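Local atomic coordinates of ribose 5-phosphate isomerase RpiB (Thermoanaerobacter tengcongensis, PDB entry 4EGS), a protein that probably removes phosphate from protein tyrosines through this N-terminal domain, and as a full-length protein probably also interconverts aldose and ketose sugars. Residues V88-K91 with I95-S98. Sequence-based numbering, arbitrary orientation.
Sequences VLKK and IDIS
Leu89 packs against Ile95 and Ile97. The contact joins the last turns of helix 83-93 to the loop that follows, at the surface of the low molecular weight phosphotyrosine phosphatase fold, whose core is a four-stranded parallel sheet. The tight side is apolar. The side chains of Leu89 and Ile95 extend in one direction, flank to flank, and both CB and CG of Leu89 are 3.6 Å from Ile95 CG2. Ile97 comes in roughly perpendicular to Leu89, its CD1 3.7 Å from Leu89 CD2. Met50 and Ile54 of helix 47-61 also touch Leu89, and Ala57 of that helix touches Ile95. A single backbone hydrogen bond, Ile95 N to Leu89 O at 3.2 Å, ties the loop back to the helix. It is bent, and the donor sits above the carbonyl plane. The other side is polar and more open to solvent. No salt bridge or hydrogen bond holds Lys90 to Asp96 there, and any attraction between their charges is probably modest. CG of Lys90 stands anti to the backbone N (chi1 -152°), and a bend at chi2 carries the chain over the loop. There Lys90 CD rests 3.2 Å from Ile95 O and touches Asp96 CA.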
ATOM      1  N   VAL A  88      27.782  -7.034  -2.363  1.00 28.13           N
ATOM      2  CA  VAL A  88      27.003  -7.940  -1.525  1.00 29.24           C
ATOM      3  C   VAL A  88      25.569  -8.047  -2.040  1.00 31.51           C
ATOM      4  O   VAL A  88      24.918  -9.076  -1.887  1.00 33.20           O
ATOM      5  CB  VAL A  88      27.020  -7.533  -0.028  1.00 29.17           C
ATOM      6  CG1 VAL A  88      26.195  -6.279   0.211  1.00 29.21           C
ATOM      7  CG2 VAL A  88      26.506  -8.670   0.831  1.00 28.58           C
ATOM      8  N   LEU A  89      25.084  -6.984  -2.670  1.00 29.21           N
ATOM      9  CA  LEU A  89      23.739  -6.989  -3.221  1.00 31.22           C
ATOM     10  C   LEU A  89      23.732  -7.663  -4.585  1.00 32.08           C
ATOM     11  O   LEU A  89      22.718  -8.215  -5.007  1.00 33.03           O
ATOM     12  CB  LEU A  89      23.199  -5.563  -3.325  1.00 29.60           C
ATOM     13  CG  LEU A  89      22.089  -5.205  -2.336  1.00 29.74           C
ATOM     14  CD1 LEU A  89      22.496  -5.549  -0.915  1.00 28.43           C
ATOM     15  CD2 LEU A  89      21.731  -3.736  -2.458  1.00 27.38           C
ATOM     16  N   LYS A  90      24.873  -7.619  -5.266  1.00 31.96           N
ATOM     17  CA  LYS A  90      25.004  -8.178  -6.606  1.00 32.63           C
ATOM     18  C   LYS A  90      25.108  -9.702  -6.511  1.00 34.10           C
ATOM     19  O   LYS A  90      24.393 -10.433  -7.202  1.00 33.97           O
ATOM     20  CB  LYS A  90      26.242  -7.582  -7.294  1.00 32.92           C
ATOM     21  CG  LYS A  90      26.183  -7.494  -8.815  1.00 34.96           C
ATOM     22  CD  LYS A  90      25.228  -6.428  -9.260  1.00 37.22           C
ATOM     23  CE  LYS A  90      25.562  -5.931 -10.632  1.00 38.36           C
ATOM     24  NZ  LYS A  90      25.408  -7.058 -11.576  1.00 39.12           N
ATOM     25  N   LYS A  91      25.984 -10.175  -5.629  1.00 33.43           N
ATOM     26  CA  LYS A  91      26.225 -11.606  -5.471  1.00 33.71           C
ATOM     27  C   LYS A  91      25.026 -12.307  -4.844  1.00 36.12           C
ATOM     28  O   LYS A  91      24.548 -13.322  -5.353  1.00 35.22           O
ATOM     29  CB  LYS A  91      27.478 -11.858  -4.622  1.00 32.96           C
ATOM     30  CG  LYS A  91      28.756 -11.278  -5.205  1.00 35.29           C
ATOM     31  CD  LYS A  91      30.000 -11.892  -4.577  1.00 36.63           C
ATOM     32  CE  LYS A  91      30.086 -11.596  -3.090  1.00 33.63           C
ATOM     33  NZ  LYS A  91      30.273 -10.146  -2.820  1.00 34.14           N
ATOM     34  N   ILE A  95      20.708  -7.878  -7.453  1.00 38.45           N
ATOM     35  CA  ILE A  95      20.378  -6.481  -7.714  1.00 36.64           C
ATOM     36  C   ILE A  95      21.667  -5.673  -7.844  1.00 33.93           C
ATOM     37  O   ILE A  95      22.706  -6.060  -7.309  1.00 34.76           O
ATOM     38  CB  ILE A  95      19.459  -5.889  -6.622  1.00 33.99           C
ATOM     39  CG1 ILE A  95      18.658  -4.711  -7.179  1.00 34.85           C
ATOM     40  CG2 ILE A  95      20.261  -5.473  -5.408  1.00 31.14           C
ATOM     41  CD1 ILE A  95      17.841  -5.061  -8.406  1.00 35.95           C
ATOM     42  N   ASP A  96      21.601  -4.555  -8.557  1.00 34.09           N
ATOM     43  CA  ASP A  96      22.805  -3.817  -8.920  1.00 33.52           C
ATOM     44  C   ASP A  96      23.126  -2.641  -7.998  1.00 37.20           C
ATOM     45  O   ASP A  96      24.167  -2.635  -7.342  1.00 39.06           O
ATOM     46  CB  ASP A  96      22.711  -3.326 -10.365  1.00 34.55           C
ATOM     47  CG  ASP A  96      24.062  -2.961 -10.943  1.00 35.10           C
ATOM     48  OD1 ASP A  96      25.036  -2.872 -10.167  1.00 36.43           O
ATOM     49  OD2 ASP A  96      24.154  -2.769 -12.174  1.00 34.43           O
ATOM     50  N   ILE A  97      22.239  -1.649  -7.984  1.00 33.62           N
ATOM     51  CA  ILE A  97      22.447  -0.365  -7.295  1.00 33.04           C
ATOM     52  C   ILE A  97      23.736   0.383  -7.690  1.00 34.46           C
ATOM     53  O   ILE A  97      24.178   1.295  -6.987  1.00 36.03           O
ATOM     54  CB  ILE A  97      22.270  -0.456  -5.738  1.00 30.77           C
ATOM     55  CG1 ILE A  97      23.561  -0.864  -5.020  1.00 28.73           C
ATOM     56  CG2 ILE A  97      21.123  -1.388  -5.387  1.00 29.15           C
ATOM     57  CD1 ILE A  97      23.510  -0.689  -3.517  1.00 25.97           C
ATOM     58  N   SER A  98      24.309   0.024  -8.837  1.00 34.04           N
ATOM     59  CA  SER A  98      25.515   0.691  -9.333  1.00 34.39           C
ATOM     60  C   SER A  98      25.261   2.149  -9.698  1.00 34.76           C
ATOM     61  O   SER A  98      26.184   2.962  -9.697  1.00 32.43           O
ATOM     62  CB  SER A  98      26.092  -0.029 -10.553  1.00 33.49           C
ATOM     63  OG  SER A  98      26.628  -1.293 -10.206  1.00 35.47           O
TER